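Long-range contacts in peptidase M16 domain protein (Alicyclobacillus acidocaldarius subsp. acidocaldarius DSM 446, PDB 4XEA), which is a putative M16-family metallopeptidase, probably hydrolysing peptide bonds at a metal site that holds nickel in this crystal: residues Y32-R38 / N193-A199; A60-E64 / D87-T91; L113-Q117 / N214-F220. All coordinates share one frame; numbering follows the deposited sequence.

In the fold
Contacts 1 and 2 share the mixed six-stranded sheet: contact 1 joins two of its inner strands, 31-37 and 194-200, while contact 2 sets helix 59-66 against the edge strand 84-90. Contact 3 ties helix 105-116 to helix 204-216, which follows strand 194-200 in the chain. Both segments of contact 2 fall between those of contact 1, whereas the segments of contacts 1 and 3 alternate. The centres of contacts 2 and 3 each lie about 14 Å from that of contact 1 and about 19 Å from one another. Contact 1 touches both, through Met34 against Tyr89 and Phe35 against Val116, and thus links the nickel-binding part of the fold to the outer helices.

Contact 1 of 3, residues Y32-R38 / N193-A199; sequences YAMFATR and NMVLVIA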
loop_
_atom_site.group_PDB
_atom_site.type_symbol
_atom_site.label_atom_id
_atom_site.label_comp_id
_atom_site.label_asym_id
_atom_site.label_seq_id
_atom_site.Cartn_x
_atom_site.Cartn_y
_atom_site.Cartn_z
ATOM N N TYR A 32 -17.304 2.701 -0.709
ATOM C CA TYR A 32 -16.415 3.112 0.360
ATOM C C TYR A 32 -17.091 4.321 0.997
ATOM O O TYR A 32 -17.529 5.260 0.302
ATOM C CB TYR A 32 -15.023 3.430 -0.213
ATOM C CG TYR A 32 -13.904 3.760 0.795
ATOM C CD1 TYR A 32 -13.872 4.994 1.471
ATOM C CD2 TYR A 32 -12.859 2.874 1.036
ATOM C CE1 TYR A 32 -12.843 5.306 2.383
ATOM C CE2 TYR A 32 -11.813 3.190 1.950
ATOM C CZ TYR A 32 -11.823 4.408 2.605
ATOM O OH TYR A 32 -10.830 4.734 3.513
ATOM N N ALA A 33 -17.248 4.268 2.313
ATOM C CA ALA A 33 -18.030 5.271 3.035
ATOM C C ALA A 33 -17.217 5.765 4.241
ATOM O O ALA A 33 -16.616 4.953 4.947
ATOM C CB ALA A 33 -19.332 4.623 3.501
HETATM N N MSE A 34 -17.246 7.074 4.516
HETATM C CA MSE A 34 -16.528 7.606 5.667
HETATM C C MSE A 34 -17.389 8.662 6.378
HETATM O O MSE A 34 -17.958 9.544 5.714
HETATM C CB MSE A 34 -15.190 8.217 5.221
HETATM C CG MSE A 34 -14.374 8.943 6.350
HETATM SE SE MSE A 34 -12.572 9.529 5.837
HETATM C CE MSE A 34 -11.626 7.817 5.740
ATOM N N PHE A 35 -17.504 8.506 7.704
ATOM C CA PHE A 35 -18.202 9.426 8.592
ATOM C C PHE A 35 -17.127 10.020 9.529
ATOM O O PHE A 35 -16.512 9.277 10.290
ATOM C CB PHE A 35 -19.255 8.613 9.383
ATOM C CG PHE A 35 -20.270 9.430 10.160
ATOM C CD1 PHE A 35 -20.578 10.740 9.843
ATOM C CD2 PHE A 35 -20.996 8.810 11.168
ATOM C CE1 PHE A 35 -21.543 11.453 10.577
ATOM C CE2 PHE A 35 -21.979 9.509 11.893
ATOM C CZ PHE A 35 -22.232 10.831 11.597
ATOM N N ALA A 36 -16.858 11.323 9.433
ATOM C CA ALA A 36 -15.757 11.947 10.179
ATOM C C ALA A 36 -16.175 13.149 10.937
ATOM O O ALA A 36 -17.134 13.837 10.536
ATOM C CB ALA A 36 -14.610 12.305 9.252
ATOM N N THR A 37 -15.426 13.425 12.011
ATOM C CA THR A 37 -15.689 14.592 12.865
ATOM C C THR A 37 -14.510 15.553 12.838
ATOM O O THR A 37 -13.354 15.129 12.811
ATOM C CB THR A 37 -16.003 14.194 14.324
ATOM O OG1 THR A 37 -16.137 15.362 15.138
ATOM C CG2 THR A 37 -14.897 13.319 14.861
ATOM N N ARG A 38 -14.829 16.852 12.815
ATOM C CA ARG A 38 -13.834 17.930 12.966
ATOM C C ARG A 38 -13.374 18.049 14.440
ATOM O O ARG A 38 -13.676 19.038 15.149
ATOM C CB ARG A 38 -14.425 19.245 12.487
ATOM C CG ARG A 38 -13.431 20.353 12.292
ATOM C CD ARG A 38 -14.093 21.661 11.842
ATOM N NE ARG A 38 -14.781 21.639 10.531
ATOM C CZ ARG A 38 -16.092 21.462 10.327
ATOM N NH1 ARG A 38 -16.924 21.191 11.333
ATOM N NH2 ARG A 38 -16.572 21.525 9.080
ATOM N N ASN A 193 -21.033 19.051 13.395
ATOM C CA ASN A 193 -19.567 19.083 13.384
ATOM C C ASN A 193 -18.952 17.990 12.505
ATOM O O ASN A 193 -17.729 17.753 12.562
ATOM C CB ASN A 193 -18.995 18.976 14.797
ATOM C CG ASN A 193 -17.488 19.420 14.867
ATOM O OD1 ASN A 193 -17.097 20.460 14.325
ATOM N ND2 ASN A 193 -16.694 18.671 15.600
HETATM N N MSE A 194 -19.799 17.309 11.727
HETATM C CA MSE A 194 -19.387 16.096 11.004
HETATM C C MSE A 194 -19.719 16.101 9.513
HETATM O O MSE A 194 -20.385 17.018 9.006
HETATM C CB MSE A 194 -19.959 14.837 11.691
HETATM C CG MSE A 194 -19.551 14.695 13.144
HETATM SE SE MSE A 194 -19.931 12.976 13.981
HETATM C CE MSE A 194 -18.758 11.760 12.969
ATOM N N VAL A 195 -19.244 15.058 8.814
ATOM C CA VAL A 195 -19.416 14.929 7.383
ATOM C C VAL A 195 -19.479 13.438 7.050
ATOM O O VAL A 195 -18.812 12.629 7.703
ATOM C CB VAL A 195 -18.310 15.650 6.583
ATOM C CG1 VAL A 195 -16.903 14.960 6.747
ATOM C CG2 VAL A 195 -18.716 15.828 5.112
ATOM N N LEU A 196 -20.345 13.101 6.086
ATOM C CA LEU A 196 -20.532 11.739 5.580
ATOM C C LEU A 196 -20.322 11.755 4.070
ATOM O O LEU A 196 -21.015 12.491 3.348
ATOM C CB LEU A 196 -21.949 11.232 5.893
ATOM C CG LEU A 196 -22.315 9.812 5.437
ATOM C CD1 LEU A 196 -21.382 8.760 6.113
ATOM C CD2 LEU A 196 -23.787 9.527 5.738
ATOM N N VAL A 197 -19.372 10.938 3.597
ATOM C CA VAL A 197 -18.981 10.923 2.175
ATOM C C VAL A 197 -18.912 9.463 1.728
ATOM O O VAL A 197 -18.359 8.626 2.428
ATOM C CB VAL A 197 -17.661 11.661 1.932
ATOM C CG1 VAL A 197 -17.315 11.713 0.474
ATOM C CG2 VAL A 197 -17.749 13.138 2.491
ATOM N N ILE A 198 -19.528 9.176 0.584
ATOM C CA ILE A 198 -19.658 7.797 0.086
ATOM C C ILE A 198 -19.388 7.797 -1.403
ATOM O O ILE A 198 -19.957 8.613 -2.134
ATOM C CB ILE A 198 -21.058 7.244 0.324
ATOM C CG1 ILE A 198 -21.502 7.504 1.756
ATOM C CG2 ILE A 198 -21.127 5.700 0.028
ATOM C CD1 ILE A 198 -22.901 6.988 2.055
ATOM N N ALA A 199 -18.528 6.885 -1.854
ATOM C CA ALA A 199 -18.260 6.706 -3.283
ATOM C C ALA A 199 -18.268 5.226 -3.655
ATOM O O ALA A 199 -17.835 4.357 -2.882
ATOM C CB ALA A 199 -16.954 7.354 -3.705
#
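Phe35 and Leu196 are facing residues in an antiparallel strand pair inside the mixed six-stranded sheet, where the axes of strands 32-37 and 194-199 approach to 4.8 Å. Hydrogen-bonded pairs Tyr32-Ala199, Met34-Val197 and Ala36-Val195 alternate with non-hydrogen-bonded ones, and each of the three is joined by two backbone bonds. The tight part is the face carrying Ala33, Phe35, Thr37, Met194, Leu196 and Ile198. There selenomethionine Met194 bends at its last torsion (chi3 65°) and sets CE over the centre of the Phe35 ring, 3.6 Å from the centroid, in a CH-pi and Met-aromatic contact. Val195 O meets the edge of the same ring, 3.4 Å from Phe35 CD1, and Leu196 CD1 lies 3.9 Å from Phe35 CB. Leu112, Leu113 and Val116 of helix 105-116 close over Phe35. Cross-strand contact is looser on the other face, where the far ends of Tyr32 and Met34, the latter also selenomethionine, turn from the partner strand and pack on helix 367-379. The contact is partly exposed at Tyr32 and, at the far end, Arg38, whose NE bonds Leu379 O. Asn193 ND2, also bonded to Phe188 O, reaches Arg38 O from above the carbonyl plane at 3.1 Å. In return, Arg38 NH1 meets Asn193 OD1 at 3.1 Å, the oxygen lying in the guanidinium plane.

Contact 2 of 3, residues A60-E64 / D87-T91; sequences AHFLE and DAYTT. With NI (nickel (II) ion), chain C.
The His61 ring turns an edge to Thr90, whose OG1 lies near the ring plane, and uses NE2 to bind the nickel ion at 2.2 Å. CD2 and CE1 of His61 are almost equally far from the metal, so the ion sits squarely off the nitrogen. The His65 ring meets that of His61 at about 60°, and Ile133 and Glu136 of helix 123-141 also touch the His61 side chain. The Tyr89 ring projects from the opposite side of its strand from Thr90; it meets the His94 ring and bonds His94 NE2 through OH. The carboxylate of Glu64 is the third flat group. Glu64 OE1 accepts a short bond, 2.6 Å, from Thr90 OG1 on the anti lone pair, pointing away from OE2. The chain bends at chi2 (-138°) and its OE1 ends at Thr90, while Glu64 CG rests 3.8 Å from Ala88 CB. Thr90 works on two sides: with OG1 beside its own backbone N (chi1 -52°), the hydroxyl faces Glu64 and CG2 packs on Ala60 CB at 3.7 Å. Helix and strand run nearly antiparallel, their axes 8.1 Å apart. His61, Glu64 and His65 fit the HxxEH motif of the inverzincins; His61 and His65, with Glu136 from a later helix, bind the nickel here together with a water 2.4 Å from it. In active M16 relatives the motif's glutamate acts as general base, and Thr90 probably helps orient Glu64 in this metallopeptidase site.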
loop_
_atom_site.group_PDB
_atom_site.type_symbol
_atom_site.label_atom_id
_atom_site.label_comp_id
_atom_site.label_asym_id
_atom_site.label_seq_id
_atom_site.Cartn_x
_atom_site.Cartn_y
_atom_site.Cartn_z
ATOM N N ALA A 60 -9.473 12.460 21.699
ATOM C CA ALA A 60 -9.958 12.090 20.368
ATOM C C ALA A 60 -9.739 10.588 20.111
ATOM O O ALA A 60 -10.644 9.866 19.668
ATOM C CB ALA A 60 -9.318 12.941 19.267
ATOM N N HIS A 61 -8.543 10.127 20.451
ATOM C CA HIS A 61 -8.120 8.744 20.165
ATOM C C HIS A 61 -8.749 7.726 21.128
ATOM O O HIS A 61 -9.076 6.602 20.736
ATOM C CB HIS A 61 -6.604 8.707 20.215
ATOM C CG HIS A 61 -6.036 7.344 20.245
ATOM N ND1 HIS A 61 -5.662 6.735 21.424
ATOM C CD2 HIS A 61 -5.814 6.442 19.261
ATOM C CE1 HIS A 61 -5.210 5.526 21.164
ATOM N NE2 HIS A 61 -5.272 5.332 19.859
ATOM N N PHE A 62 -8.920 8.126 22.384
ATOM C CA PHE A 62 -9.671 7.316 23.371
ATOM C C PHE A 62 -11.120 7.074 22.876
ATOM O O PHE A 62 -11.628 5.935 22.875
ATOM C CB PHE A 62 -9.651 8.045 24.719
ATOM C CG PHE A 62 -9.837 7.152 25.919
ATOM C CD1 PHE A 62 -11.002 6.439 26.100
ATOM C CD2 PHE A 62 -8.864 7.091 26.909
ATOM C CE1 PHE A 62 -11.175 5.632 27.230
ATOM C CE2 PHE A 62 -9.033 6.292 28.030
ATOM C CZ PHE A 62 -10.180 5.567 28.188
ATOM N N LEU A 63 -11.781 8.135 22.433
ATOM C CA LEU A 63 -13.145 8.014 21.886
ATOM C C LEU A 63 -13.161 7.080 20.660
ATOM O O LEU A 63 -14.068 6.256 20.515
ATOM C CB LEU A 63 -13.731 9.379 21.521
ATOM C CG LEU A 63 -14.047 10.331 22.677
ATOM C CD1 LEU A 63 -14.519 11.653 22.097
ATOM C CD2 LEU A 63 -15.143 9.696 23.630
ATOM N N GLU A 64 -12.120 7.164 19.828
ATOM C CA GLU A 64 -12.025 6.278 18.664
ATOM C C GLU A 64 -12.027 4.842 19.089
ATOM O O GLU A 64 -12.719 4.017 18.485
ATOM C CB GLU A 64 -10.780 6.595 17.815
ATOM C CG GLU A 64 -10.625 5.691 16.572
ATOM C CD GLU A 64 -9.177 5.247 16.371
ATOM O OE1 GLU A 64 -8.286 6.107 16.289
ATOM O OE2 GLU A 64 -8.924 4.042 16.356
ATOM N N ASP A 87 -13.271 0.292 9.843
ATOM C CA ASP A 87 -12.073 0.628 10.600
ATOM C C ASP A 87 -12.190 2.101 10.977
ATOM O O ASP A 87 -13.220 2.741 10.697
ATOM C CB ASP A 87 -10.837 0.285 9.765
ATOM C CG ASP A 87 -9.574 0.035 10.615
ATOM O OD1 ASP A 87 -9.559 0.278 11.849
ATOM O OD2 ASP A 87 -8.583 -0.400 10.016
ATOM N N ALA A 88 -11.193 2.620 11.677
ATOM C CA ALA A 88 -11.196 4.032 12.041
ATOM C C ALA A 88 -9.749 4.502 12.223
ATOM O O ALA A 88 -8.858 3.690 12.320
ATOM C CB ALA A 88 -11.994 4.235 13.292
ATOM N N TYR A 89 -9.550 5.811 12.263
ATOM C CA TYR A 89 -8.306 6.402 12.695
ATOM C C TYR A 89 -8.575 7.772 13.339
ATOM O O TYR A 89 -9.621 8.389 13.126
ATOM C CB TYR A 89 -7.255 6.481 11.529
ATOM C CG TYR A 89 -7.626 7.486 10.426
ATOM C CD1 TYR A 89 -7.430 8.849 10.613
ATOM C CD2 TYR A 89 -8.205 7.066 9.224
ATOM C CE1 TYR A 89 -7.781 9.784 9.624
ATOM C CE2 TYR A 89 -8.557 7.979 8.238
ATOM C CZ TYR A 89 -8.340 9.346 8.446
ATOM O OH TYR A 89 -8.682 10.259 7.491
ATOM N N THR A 90 -7.616 8.210 14.150
ATOM C CA THR A 90 -7.562 9.575 14.671
ATOM C C THR A 90 -6.310 10.232 14.131
ATOM O O THR A 90 -5.218 9.602 14.095
ATOM C CB THR A 90 -7.445 9.537 16.178
ATOM O OG1 THR A 90 -8.480 8.695 16.695
ATOM C CG2 THR A 90 -7.555 10.936 16.775
ATOM N N THR A 91 -6.459 11.465 13.665
ATOM C CA THR A 91 -5.297 12.266 13.256
ATOM C C THR A 91 -5.318 13.608 14.000
ATOM O O THR A 91 -6.032 13.767 15.006
ATOM C CB THR A 91 -5.095 12.392 11.719
ATOM O OG1 THR A 91 -3.813 13.023 11.483
ATOM C CG2 THR A 91 -6.181 13.222 11.032
HETATM NI NI NI C . -5.260 3.283 19.006
HETATM O O HOH W 1 -5.259 1.242 17.668
#

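Contact 3 of 3, residues L113-Q117 / N214-F220; sequences LDFVQ and NQAKKSF. With NA (sodium ion), chain B.
Lys218 and Asp114 make the salt bridge of this contact, which joins the C-terminal end of helix 105-116 to the C-terminal part of helix 204-216 and the chain that follows. Lys218 NZ lies 2.8 Å from Asp114 OD1, approaching on the anti side of the carboxylate, tilted a little from its plane. An extended chain beyond CG carries the ammonium group there, close enough for NZ of Lys218 also to bond Gln117 OE1 at 2.9 Å.

Amide hydrogen bonds extend the network. Gln117 and Gln215 pair reciprocally with their side-chain amides nearly coplanar, 12° apart: Gln215 NE2 gives to Gln117 OE1 at 2.7 Å, and Gln117 NE2 gives to Gln215 OE1 at 2.9 Å, along an almost straight N-H line (179°). Gln215 OE1 has a further donor in Asn16 ND2, and Gln215 NE2 also bonds Asn214 OD1. Asn214 ND2 in turn meets Asp114 OD1 at 3.0 Å, from above the carboxylate plane.

Van der Waals contact is modest. Leu113 CD1 packs 3.7 Å from Asn214 CG, the two side chains lying alongside each other and pointing opposite ways, and Phe220 CZ touches Gln117 NE2 at 3.7 Å. The side chain of Leu113 also reaches Phe35 and Leu196 of the sheet.

Metal binding involves the backbone: Phe115 O holds the sodium ion at 2.1 Å, with Met67 O, Ser118 O and two waters completing the site.

Two acceptors, Asp114 OD1 and Gln117 OE1, are each gripped by two donors, and Lys218 NZ serves both. This cross-linking fixes the rotation of the paired amides, and the lysine probably offsets the carboxylate charge at a partly exposed helix junction.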
loop_
_atom_site.group_PDB
_atom_site.type_symbol
_atom_site.label_atom_id
_atom_site.label_comp_id
_atom_site.label_asym_id
_atom_site.label_seq_id
_atom_site.Cartn_x
_atom_site.Cartn_y
_atom_site.Cartn_z
ATOM N N LEU A 113 -23.802 5.081 10.751
ATOM C CA LEU A 113 -24.415 6.215 11.457
ATOM C C LEU A 113 -24.683 5.819 12.901
ATOM O O LEU A 113 -24.312 6.541 13.819
ATOM C CB LEU A 113 -25.705 6.676 10.779
ATOM C CG LEU A 113 -25.539 7.339 9.412
ATOM C CD1 LEU A 113 -26.886 7.424 8.682
ATOM C CD2 LEU A 113 -24.870 8.725 9.551
ATOM N N ASP A 114 -25.330 4.673 13.093
ATOM C CA ASP A 114 -25.744 4.211 14.432
ATOM C C ASP A 114 -24.587 4.079 15.429
ATOM O O ASP A 114 -24.677 4.573 16.555
ATOM C CB ASP A 114 -26.498 2.881 14.322
ATOM C CG ASP A 114 -27.863 3.033 13.668
ATOM O OD1 ASP A 114 -28.348 4.185 13.474
ATOM O OD2 ASP A 114 -28.451 1.991 13.374
ATOM N N PHE A 115 -23.480 3.450 15.035
ATOM C CA PHE A 115 -22.416 3.198 16.030
ATOM C C PHE A 115 -21.563 4.446 16.350
ATOM O O PHE A 115 -20.938 4.530 17.406
ATOM C CB PHE A 115 -21.575 1.948 15.673
ATOM C CG PHE A 115 -20.237 2.223 14.992
ATOM C CD1 PHE A 115 -19.106 2.509 15.738
ATOM C CD2 PHE A 115 -20.103 2.106 13.607
ATOM C CE1 PHE A 115 -17.852 2.719 15.113
ATOM C CE2 PHE A 115 -18.885 2.318 12.979
ATOM C CZ PHE A 115 -17.751 2.629 13.732
ATOM N N VAL A 116 -21.556 5.420 15.456
ATOM C CA VAL A 116 -20.836 6.664 15.704
ATOM C C VAL A 116 -21.715 7.661 16.492
ATOM O O VAL A 116 -21.177 8.501 17.223
ATOM C CB VAL A 116 -20.338 7.244 14.378
ATOM C CG1 VAL A 116 -19.642 8.602 14.566
ATOM C CG2 VAL A 116 -19.358 6.212 13.692
ATOM N N GLN A 117 -23.047 7.547 16.365
ATOM C CA GLN A 117 -23.990 8.482 17.023
ATOM C C GLN A 117 -24.471 8.047 18.408
ATOM O O GLN A 117 -25.317 8.717 19.007
ATOM C CB GLN A 117 -25.176 8.805 16.090
ATOM C CG GLN A 117 -24.745 9.703 14.940
ATOM C CD GLN A 117 -25.814 10.022 13.935
ATOM O OE1 GLN A 117 -26.733 9.196 13.602
ATOM N NE2 GLN A 117 -25.712 11.236 13.405
ATOM N N ASN A 214 -32.788 7.570 8.784
ATOM C CA ASN A 214 -32.019 7.243 9.974
ATOM C C ASN A 214 -31.864 8.451 10.897
ATOM O O ASN A 214 -32.042 8.332 12.110
ATOM C CB ASN A 214 -30.619 6.724 9.565
ATOM C CG ASN A 214 -29.786 6.282 10.749
ATOM O OD1 ASN A 214 -29.284 7.107 11.517
ATOM N ND2 ASN A 214 -29.604 4.968 10.885
ATOM N N GLN A 215 -31.494 9.600 10.321
ATOM C CA GLN A 215 -31.320 10.850 11.068
ATOM C C GLN A 215 -32.630 11.450 11.580
ATOM O O GLN A 215 -32.673 11.957 12.704
ATOM C CB GLN A 215 -30.595 11.883 10.199
ATOM C CG GLN A 215 -29.167 11.411 9.766
ATOM C CD GLN A 215 -28.269 11.173 10.957
ATOM O OE1 GLN A 215 -27.568 12.087 11.407
ATOM N NE2 GLN A 215 -28.303 9.967 11.501
ATOM N N ALA A 216 -33.688 11.372 10.766
ATOM C CA ALA A 216 -35.018 11.875 11.158
ATOM C C ALA A 216 -35.595 11.139 12.380
ATOM O O ALA A 216 -36.313 11.734 13.184
ATOM C CB ALA A 216 -35.992 11.804 9.976
ATOM N N LYS A 217 -35.262 9.856 12.519
ATOM C CA LYS A 217 -35.714 9.032 13.648
ATOM C C LYS A 217 -34.966 9.269 14.956
ATOM O O LYS A 217 -35.404 8.837 16.007
ATOM C CB LYS A 217 -35.638 7.546 13.268
ATOM C CG LYS A 217 -36.822 7.086 12.415
ATOM C CD LYS A 217 -36.560 5.725 11.745
ATOM C CE LYS A 217 -37.681 5.358 10.777
ATOM N NZ LYS A 217 -37.235 4.391 9.721
ATOM N N LYS A 218 -33.836 9.960 14.896
ATOM C CA LYS A 218 -33.068 10.273 16.094
ATOM C C LYS A 218 -33.352 11.692 16.583
ATOM O O LYS A 218 -33.875 12.526 15.846
ATOM C CB LYS A 218 -31.575 10.103 15.809
ATOM C CG LYS A 218 -31.204 8.651 15.450
ATOM C CD LYS A 218 -29.708 8.480 15.124
ATOM C CE LYS A 218 -29.413 7.010 14.801
ATOM N NZ LYS A 218 -27.984 6.737 14.616
ATOM N N SER A 219 -32.982 11.962 17.824
ATOM C CA SER A 219 -33.165 13.290 18.395
ATOM C C SER A 219 -31.837 13.914 18.754
ATOM O O SER A 219 -31.056 13.372 19.537
ATOM C CB SER A 219 -34.032 13.229 19.634
ATOM O OG SER A 219 -35.387 13.077 19.267
ATOM N N PHE A 220 -31.585 15.076 18.190
ATOM C CA PHE A 220 -30.349 15.747 18.456
ATOM C C PHE A 220 -30.604 17.027 19.208
ATOM O O PHE A 220 -31.603 17.687 18.990
ATOM C CB PHE A 220 -29.631 16.019 17.151
ATOM C CG PHE A 220 -29.334 14.772 16.372
ATOM C CD1 PHE A 220 -28.172 14.053 16.613
ATOM C CD2 PHE A 220 -30.238 14.301 15.430
ATOM C CE1 PHE A 220 -27.903 12.897 15.903
ATOM C CE2 PHE A 220 -29.978 13.157 14.724
ATOM C CZ PHE A 220 -28.807 12.450 14.956
HETATM NA NA NA B . -20.667 3.827 19.376
HETATM O O HOH W 2 -22.043 1.983 19.586
HETATM O O HOH W 3 -19.689 3.204 21.634
#